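Long-range contacts in tyrocidine synthase 2 (Brevibacillus parabrevis, PDB 6TA8), which is a multidomain synthetase of the nonribosomal peptide type, modelled here as a single domain of the condensation family with two lobes: residues G33-T38 and S200-A205; A205-K210 and I310-N315. One frame throughout, in Å; residues are numbered along the deposited sequence.

Both interactions are built on helix 201-212, which contacts both lobes of the condensation-family fold, and they share Ala205. Interaction 1 docks the first turn of the helix on strand 33-35 and the loop after it, in the N-terminal lobe. Interaction 2 follows in series along the chain and joins the next part of the helix, chiefly Gln207 and Leu208, to loop 310-315, between strands 297-304 and 325-332 of the C-terminal lobe. Their centres are about 10 Å apart, and they meet directly where Trp204 CZ3 packs 3.6 Å from Ile310 CD1. One helix thus connects the small N-terminal sheet with a loop of the second lobe.

Interaction 1 (G33-T38 and S200-A205); sequences GEIALT and SFKDWA
Two methyl groups of 33-38 approach the ring of Phe201 obliquely: Thr38 CG2 lies 3.5 Å from its CZ, and Ile35 CG2 lies 4.3 Å from its CD2. The arrangement is a strand-on-helix packing in the two-lobed condensation-domain fold. Phe323 also meets this ring, in a T-shaped stack, and the indole of Trp204 touches Phe323 in turn, so the two aromatic residues of the helix start and Phe323 form one cluster. Phe201 CG is anti to the backbone N (chi1 -170°), which carries the ring end toward Thr38. Strand 33-35 is an outermost strand of a three-stranded antiparallel sheet, with Ile35 bonded through its backbone to Gln99, and its axis passes 8.7 Å from that of helix 201-205 at 46°.

Ile35 is the apolar centre of the contact. Its CG2 settles among Phe201, Lys202 and Ala205, 3.7 Å from Ala205 CB, while CD1 follows the other branch to 3.7 Å from Lys202 CB. The lysine runs fully extended past Ile35, with CB and CG against the CG1 and CD1 of the isoleucine and CE near the carbonyl of Glu34. NZ then donates to the carbonyl O of Glu32, tying the helix to the residues just ahead of the strand.

Each segment also marks a helix start. Thr38 is the N-cap of helix 39-46: its OG1 caps a backbone N there, while its other branch, CG2, enters the apolar contact. Ser200 is the N-cap of helix 201-212, its OG accepting from Asp203 N at 3.1 Å and 153°. One turn along the helix from Phe201, Ala205 CB rests 3.6 Å from Ala36 O.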
ATOM      1  N   GLY A  33      10.491 -20.027  12.378  1.00 39.54           N
ATOM      2  CA  GLY A  33       9.440 -20.358  13.321  1.00 40.55           C
ATOM      3  C   GLY A  33       8.137 -19.643  13.002  1.00 41.18           C
ATOM      4  O   GLY A  33       8.024 -18.873  12.048  1.00 37.70           O
ATOM      5  N   GLU A  34       7.144 -19.922  13.844  1.00 43.79           N
ATOM      6  CA  GLU A  34       5.818 -19.344  13.670  1.00 47.96           C
ATOM      7  C   GLU A  34       5.812 -17.873  14.072  1.00 47.14           C
ATOM      8  O   GLU A  34       6.484 -17.468  15.025  1.00 51.19           O
ATOM      9  CB  GLU A  34       4.791 -20.118  14.499  1.00 47.14           C
ATOM     10  CG  GLU A  34       3.511 -19.348  14.796  1.00 45.29           C
ATOM     11  CD  GLU A  34       2.300 -20.245  14.946  1.00 65.33           C
ATOM     12  OE1 GLU A  34       2.481 -21.472  15.094  1.00 74.62           O
ATOM     13  OE2 GLU A  34       1.167 -19.721  14.916  1.00 65.19           O
ATOM     14  N   ILE A  35       5.052 -17.071  13.328  1.00 46.40           N
ATOM     15  CA  ILE A  35       4.823 -15.666  13.642  1.00 40.83           C
ATOM     16  C   ILE A  35       3.327 -15.454  13.824  1.00 51.90           C
ATOM     17  O   ILE A  35       2.504 -16.140  13.210  1.00 52.53           O
ATOM     18  CB  ILE A  35       5.382 -14.735  12.543  1.00 41.79           C
ATOM     19  CG1 ILE A  35       6.780 -15.188  12.121  1.00 35.18           C
ATOM     20  CG2 ILE A  35       5.409 -13.291  13.018  1.00 42.85           C
ATOM     21  CD1 ILE A  35       7.411 -14.311  11.065  1.00 36.91           C
ATOM     22  N   ALA A  36       2.975 -14.503  14.685  1.00 40.80           N
ATOM     23  CA  ALA A  36       1.579 -14.153  14.894  1.00 36.11           C
ATOM     24  C   ALA A  36       1.085 -13.243  13.775  1.00 43.15           C
ATOM     25  O   ALA A  36       1.851 -12.479  13.180  1.00 44.62           O
ATOM     26  CB  ALA A  36       1.390 -13.470  16.247  1.00 49.54           C
ATOM     27  N   LEU A  37      -0.212 -13.331  13.493  1.00 48.02           N
ATOM     28  CA  LEU A  37      -0.816 -12.548  12.423  1.00 48.91           C
ATOM     29  C   LEU A  37      -1.006 -11.106  12.882  1.00 49.72           C
ATOM     30  O   LEU A  37      -1.640 -10.853  13.912  1.00 49.87           O
ATOM     31  CB  LEU A  37      -2.152 -13.159  12.002  1.00 45.79           C
ATOM     32  CG  LEU A  37      -2.114 -14.484  11.237  1.00 45.87           C
ATOM     33  CD1 LEU A  37      -3.519 -15.034  11.053  1.00 49.74           C
ATOM     34  CD2 LEU A  37      -1.425 -14.313   9.892  1.00 43.96           C
ATOM     35  N   THR A  38      -0.456 -10.164  12.118  1.00 47.28           N
ATOM     36  CA  THR A  38      -0.648  -8.755  12.401  1.00 46.10           C
ATOM     37  C   THR A  38      -2.079  -8.343  12.047  1.00 52.21           C
ATOM     38  O   THR A  38      -2.779  -9.067  11.334  1.00 49.69           O
ATOM     39  CB  THR A  38       0.366  -7.917  11.622  1.00 41.58           C
ATOM     40  OG1 THR A  38       0.190  -8.128  10.216  1.00 46.94           O
ATOM     41  CG2 THR A  38       1.782  -8.303  12.014  1.00 39.25           C
ATOM     42  N   SER A 200      13.418  -8.049  12.951  1.00 44.81           N
ATOM     43  CA  SER A 200      12.706  -8.983  12.095  1.00 42.41           C
ATOM     44  C   SER A 200      11.198  -8.786  12.219  1.00 48.77           C
ATOM     45  O   SER A 200      10.692  -8.232  13.200  1.00 47.70           O
ATOM     46  CB  SER A 200      13.074 -10.423  12.452  1.00 46.77           C
ATOM     47  OG  SER A 200      12.547 -10.783  13.718  1.00 45.18           O
ATOM     48  N   PHE A 201      10.476  -9.247  11.195  1.00 40.99           N
ATOM     49  CA  PHE A 201       9.020  -9.208  11.239  1.00 38.39           C
ATOM     50  C   PHE A 201       8.460 -10.115  12.326  1.00 38.45           C
ATOM     51  O   PHE A 201       7.346  -9.876  12.803  1.00 40.58           O
ATOM     52  CB  PHE A 201       8.438  -9.597   9.879  1.00 38.28           C
ATOM     53  CG  PHE A 201       6.960  -9.359   9.763  1.00 35.09           C
ATOM     54  CD1 PHE A 201       6.469  -8.091   9.499  1.00 33.87           C
ATOM     55  CD2 PHE A 201       6.062 -10.401   9.920  1.00 31.55           C
ATOM     56  CE1 PHE A 201       5.109  -7.867   9.395  1.00 30.09           C
ATOM     57  CE2 PHE A 201       4.702 -10.184   9.817  1.00 33.12           C
ATOM     58  CZ  PHE A 201       4.226  -8.916   9.553  1.00 35.63           C
ATOM     59  N   LYS A 202       9.206 -11.148  12.721  1.00 38.66           N
ATOM     60  CA  LYS A 202       8.784 -11.979  13.843  1.00 45.81           C
ATOM     61  C   LYS A 202       8.879 -11.214  15.158  1.00 38.62           C
ATOM     62  O   LYS A 202       8.013 -11.355  16.029  1.00 35.99           O
ATOM     63  CB  LYS A 202       9.629 -13.253  13.897  1.00 47.16           C
ATOM     64  CG  LYS A 202       9.287 -14.182  15.051  1.00 49.13           C
ATOM     65  CD  LYS A 202      10.307 -15.302  15.177  1.00 50.66           C
ATOM     66  CE  LYS A 202      10.001 -16.198  16.367  1.00 53.42           C
ATOM     67  NZ  LYS A 202      11.071 -17.212  16.586  1.00 52.30           N
ATOM     68  N   ASP A 203       9.921 -10.394  15.318  1.00 42.58           N
ATOM     69  CA  ASP A 203      10.057  -9.593  16.529  1.00 46.28           C
ATOM     70  C   ASP A 203       9.026  -8.474  16.584  1.00 46.60           C
ATOM     71  O   ASP A 203       8.546  -8.127  17.669  1.00 47.84           O
ATOM     72  CB  ASP A 203      11.468  -9.012  16.623  1.00 40.42           C
ATOM     73  CG  ASP A 203      12.521 -10.072  16.882  1.00 50.46           C
ATOM     74  OD1 ASP A 203      12.185 -11.111  17.490  1.00 50.55           O
ATOM     75  OD2 ASP A 203      13.685  -9.863  16.478  1.00 54.15           O
ATOM     76  N   TRP A 204       8.678  -7.898  15.432  1.00 43.89           N
ATOM     77  CA  TRP A 204       7.678  -6.836  15.403  1.00 40.95           C
ATOM     78  C   TRP A 204       6.308  -7.360  15.816  1.00 43.23           C
ATOM     79  O   TRP A 204       5.624  -6.752  16.648  1.00 48.38           O
ATOM     80  CB  TRP A 204       7.622  -6.206  14.010  1.00 43.94           C
ATOM     81  CG  TRP A 204       6.468  -5.269  13.813  1.00 41.12           C
ATOM     82  CD1 TRP A 204       5.226  -5.584  13.340  1.00 46.72           C
ATOM     83  CD2 TRP A 204       6.450  -3.861  14.078  1.00 41.31           C
ATOM     84  NE1 TRP A 204       4.437  -4.461  13.298  1.00 43.53           N
ATOM     85  CE2 TRP A 204       5.165  -3.389  13.746  1.00 40.90           C
ATOM     86  CE3 TRP A 204       7.396  -2.955  14.567  1.00 48.76           C
ATOM     87  CZ2 TRP A 204       4.801  -2.053  13.887  1.00 44.06           C
ATOM     88  CZ3 TRP A 204       7.033  -1.628  14.706  1.00 46.29           C
ATOM     89  CH2 TRP A 204       5.747  -1.190  14.367  1.00 45.09           C
ATOM     90  N   ALA A 205       5.889  -8.491  15.242  1.00 44.51           N
ATOM     91  CA  ALA A 205       4.593  -9.062  15.595  1.00 39.36           C
ATOM     92  C   ALA A 205       4.565  -9.550  17.037  1.00 38.02           C
ATOM     93  O   ALA A 205       3.510  -9.516  17.680  1.00 35.20           O
ATOM     94  CB  ALA A 205       4.242 -10.204  14.641  1.00 44.28           C
TER

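Interaction 2 (A205-K210 and I310-N315); sequences AAQLQK and IQNEMN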
ATOM      1  N   ALA A 205       5.889  -8.491  15.242  1.00 44.51           N
ATOM      2  CA  ALA A 205       4.593  -9.062  15.595  1.00 39.36           C
ATOM      3  C   ALA A 205       4.565  -9.550  17.037  1.00 38.02           C
ATOM      4  O   ALA A 205       3.510  -9.516  17.680  1.00 35.20           O
ATOM      5  CB  ALA A 205       4.242 -10.204  14.641  1.00 44.28           C
ATOM      6  N   ALA A 206       5.704 -10.014  17.556  1.00 42.99           N
ATOM      7  CA  ALA A 206       5.768 -10.402  18.960  1.00 39.78           C
ATOM      8  C   ALA A 206       5.646  -9.187  19.872  1.00 45.50           C
ATOM      9  O   ALA A 206       4.950  -9.235  20.892  1.00 46.25           O
ATOM     10  CB  ALA A 206       7.067 -11.155  19.239  1.00 36.23           C
ATOM     11  N   GLN A 207       6.321  -8.090  19.522  1.00 46.27           N
ATOM     12  CA  GLN A 207       6.194  -6.866  20.304  1.00 44.77           C
ATOM     13  C   GLN A 207       4.836  -6.208  20.089  1.00 50.64           C
ATOM     14  O   GLN A 207       4.353  -5.481  20.964  1.00 40.13           O
ATOM     15  CB  GLN A 207       7.329  -5.902  19.947  1.00 45.04           C
ATOM     16  CG  GLN A 207       7.282  -4.553  20.655  1.00 58.41           C
ATOM     17  CD  GLN A 207       7.119  -4.678  22.158  1.00 49.40           C
ATOM     18  OE1 GLN A 207       7.766  -5.505  22.800  1.00 53.94           O
ATOM     19  NE2 GLN A 207       6.249  -3.852  22.725  1.00 43.42           N
ATOM     20  N   LEU A 208       4.202  -6.464  18.941  1.00 46.53           N
ATOM     21  CA  LEU A 208       2.902  -5.864  18.663  1.00 42.07           C
ATOM     22  C   LEU A 208       1.827  -6.383  19.609  1.00 43.32           C
ATOM     23  O   LEU A 208       0.891  -5.645  19.944  1.00 46.49           O
ATOM     24  CB  LEU A 208       2.507  -6.128  17.211  1.00 45.49           C
ATOM     25  CG  LEU A 208       1.476  -5.190  16.583  1.00 37.46           C
ATOM     26  CD1 LEU A 208       1.950  -3.748  16.635  1.00 44.43           C
ATOM     27  CD2 LEU A 208       1.204  -5.608  15.151  1.00 50.76           C
ATOM     28  N   GLN A 209       1.939  -7.636  20.052  1.00 42.32           N
ATOM     29  CA  GLN A 209       0.960  -8.174  20.991  1.00 46.43           C
ATOM     30  C   GLN A 209       1.175  -7.614  22.391  1.00 48.86           C
ATOM     31  O   GLN A 209       0.209  -7.366  23.122  1.00 52.55           O
ATOM     32  CB  GLN A 209       1.025  -9.702  20.999  1.00 39.81           C
ATOM     33  CG  GLN A 209       0.026 -10.364  21.938  1.00 45.07           C
ATOM     34  CD  GLN A 209      -1.413 -10.040  21.585  1.00 48.96           C
ATOM     35  OE1 GLN A 209      -1.808 -10.093  20.420  1.00 55.42           O
ATOM     36  NE2 GLN A 209      -2.206  -9.703  22.594  1.00 53.43           N
ATOM     37  N   LYS A 210       2.435  -7.408  22.785  1.00 40.30           N
ATOM     38  CA  LYS A 210       2.714  -6.794  24.078  1.00 49.65           C
ATOM     39  C   LYS A 210       2.218  -5.354  24.118  1.00 50.62           C
ATOM     40  O   LYS A 210       1.608  -4.927  25.105  1.00 56.95           O
ATOM     41  CB  LYS A 210       4.211  -6.855  24.378  1.00 46.09           C
ATOM     42  CG  LYS A 210       4.757  -8.264  24.545  1.00 49.05           C
ATOM     43  CD  LYS A 210       6.268  -8.249  24.705  1.00 42.72           C
ATOM     44  CE  LYS A 210       6.817  -9.650  24.923  1.00 44.32           C
ATOM     45  NZ  LYS A 210       8.304  -9.658  24.983  1.00 46.56           N
ATOM     46  N   ILE A 310       5.961   1.237  18.975  1.00 45.82           N
ATOM     47  CA  ILE A 310       5.143   0.347  19.790  1.00 49.34           C
ATOM     48  C   ILE A 310       5.943  -0.031  21.028  1.00 50.48           C
ATOM     49  O   ILE A 310       5.842  -1.159  21.529  1.00 52.68           O
ATOM     50  CB  ILE A 310       4.705  -0.900  18.998  1.00 49.78           C
ATOM     51  CG1 ILE A 310       5.921  -1.631  18.425  1.00 44.19           C
ATOM     52  CG2 ILE A 310       3.744  -0.512  17.882  1.00 44.70           C
ATOM     53  CD1 ILE A 310       5.582  -2.948  17.760  1.00 51.62           C
ATOM     54  N   GLN A 311       6.745   0.916  21.523  1.00 54.59           N
ATOM     55  CA  GLN A 311       7.637   0.723  22.662  1.00 53.87           C
ATOM     56  C   GLN A 311       8.699  -0.328  22.354  1.00 56.41           C
ATOM     57  O   GLN A 311       8.774  -0.831  21.227  1.00 54.36           O
ATOM     58  CB  GLN A 311       6.845   0.345  23.918  1.00 55.94           C
ATOM     59  CG  GLN A 311       5.810   1.385  24.330  1.00 55.27           C
ATOM     60  CD  GLN A 311       4.887   0.893  25.428  1.00 61.62           C
ATOM     61  OE1 GLN A 311       4.971  -0.258  25.857  1.00 63.52           O
ATOM     62  NE2 GLN A 311       3.998   1.766  25.888  1.00 62.89           N
ATOM     63  N   ASN A 312       9.534  -0.644  23.344  1.00 48.98           N
ATOM     64  CA  ASN A 312      10.645  -1.590  23.249  1.00 51.27           C
ATOM     65  C   ASN A 312      11.744  -1.127  22.298  1.00 51.51           C
ATOM     66  O   ASN A 312      12.617  -1.928  21.938  1.00 56.54           O
ATOM     67  CB  ASN A 312      10.168  -2.989  22.839  1.00 57.14           C
ATOM     68  CG  ASN A 312      11.125  -4.083  23.271  1.00 55.80           C
ATOM     69  OD1 ASN A 312      10.936  -4.716  24.309  1.00 59.28           O
ATOM     70  ND2 ASN A 312      12.161  -4.312  22.472  1.00 58.00           N
ATOM     71  N   GLU A 313      11.729   0.144  21.885  1.00 48.89           N
ATOM     72  CA  GLU A 313      12.774   0.721  21.033  1.00 49.07           C
ATOM     73  C   GLU A 313      12.947  -0.069  19.737  1.00 47.01           C
ATOM     74  O   GLU A 313      14.065  -0.273  19.258  1.00 45.19           O
ATOM     75  CB  GLU A 313      14.103   0.825  21.784  1.00 50.03           C
ATOM     76  CG  GLU A 313      14.006   1.534  23.125  1.00 64.29           C
ATOM     77  CD  GLU A 313      14.305   0.612  24.292  1.00 62.86           C
ATOM     78  OE1 GLU A 313      15.064  -0.362  24.104  1.00 54.20           O
ATOM     79  OE2 GLU A 313      13.780   0.863  25.399  1.00 73.75           O
ATOM     80  N   MET A 314      11.834  -0.517  19.164  1.00 53.95           N
ATOM     81  CA  MET A 314      11.886  -1.297  17.935  1.00 47.08           C
ATOM     82  C   MET A 314      12.376  -0.440  16.772  1.00 44.10           C
ATOM     83  O   MET A 314      12.178   0.778  16.738  1.00 44.73           O
ATOM     84  CB  MET A 314      10.510  -1.878  17.613  1.00 37.81           C
ATOM     85  CG  MET A 314       9.921  -2.731  18.724  1.00 43.56           C
ATOM     86  SD  MET A 314      10.887  -4.216  19.054  1.00 53.67           S
ATOM     87  CE  MET A 314      10.564  -5.169  17.569  1.00 48.02           C
ATOM     88  N   ASN A 315      13.024  -1.095  15.811  1.00 43.92           N
ATOM     89  CA  ASN A 315      13.579  -0.421  14.640  1.00 42.01           C
ATOM     90  C   ASN A 315      13.253  -1.257  13.410  1.00 47.10           C
ATOM     91  O   ASN A 315      13.810  -2.345  13.232  1.00 45.92           O
ATOM     92  CB  ASN A 315      15.088  -0.222  14.783  1.00 32.23           C
ATOM     93  CG  ASN A 315      15.697   0.507  13.604  1.00 42.28           C
ATOM     94  OD1 ASN A 315      15.002   1.198  12.860  1.00 53.47           O
ATOM     95  ND2 ASN A 315      17.005   0.360  13.429  1.00 47.19           N
TER
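Gln207 reaches from helix 201-212 into a cup formed by Ile310, Asn312 and Met314, a helix-on-loop contact of the condensation-family fold in which the loop bends round one side chain. Three successive residues, Gln311 to Glu313, have positive phi, in keeping with the loop's sharp change of direction. Gln207 leaves the helix with CG anti to the backbone N, then bends at chi2 (51°) to turn its amide toward the loop. There NE2 donates to Ile310 O at 3.0 Å; the N-H...O angle is 140°, and the acceptor is tilted from the amide plane of Gln207.

The methylenes pack against both Ile310 and Met314. Gln207 CG lies 3.7 Å from Ile310 CD1 and equally far from Met314 CG. Met314 bends at chi2, which sets its sulfur alongside Gln207 CB and CG, and a second bend at chi3 turns CE toward Gln207 CB. Ile310 CD1 touches Leu208 as well as Gln207. Leu208 CD1 meets that methyl at 3.9 Å, the two side chains crossing at about a right angle. Asn312 crosses Gln207 with the amide planes 24° apart, and its CB lies 3.5 Å from Gln207 OE1.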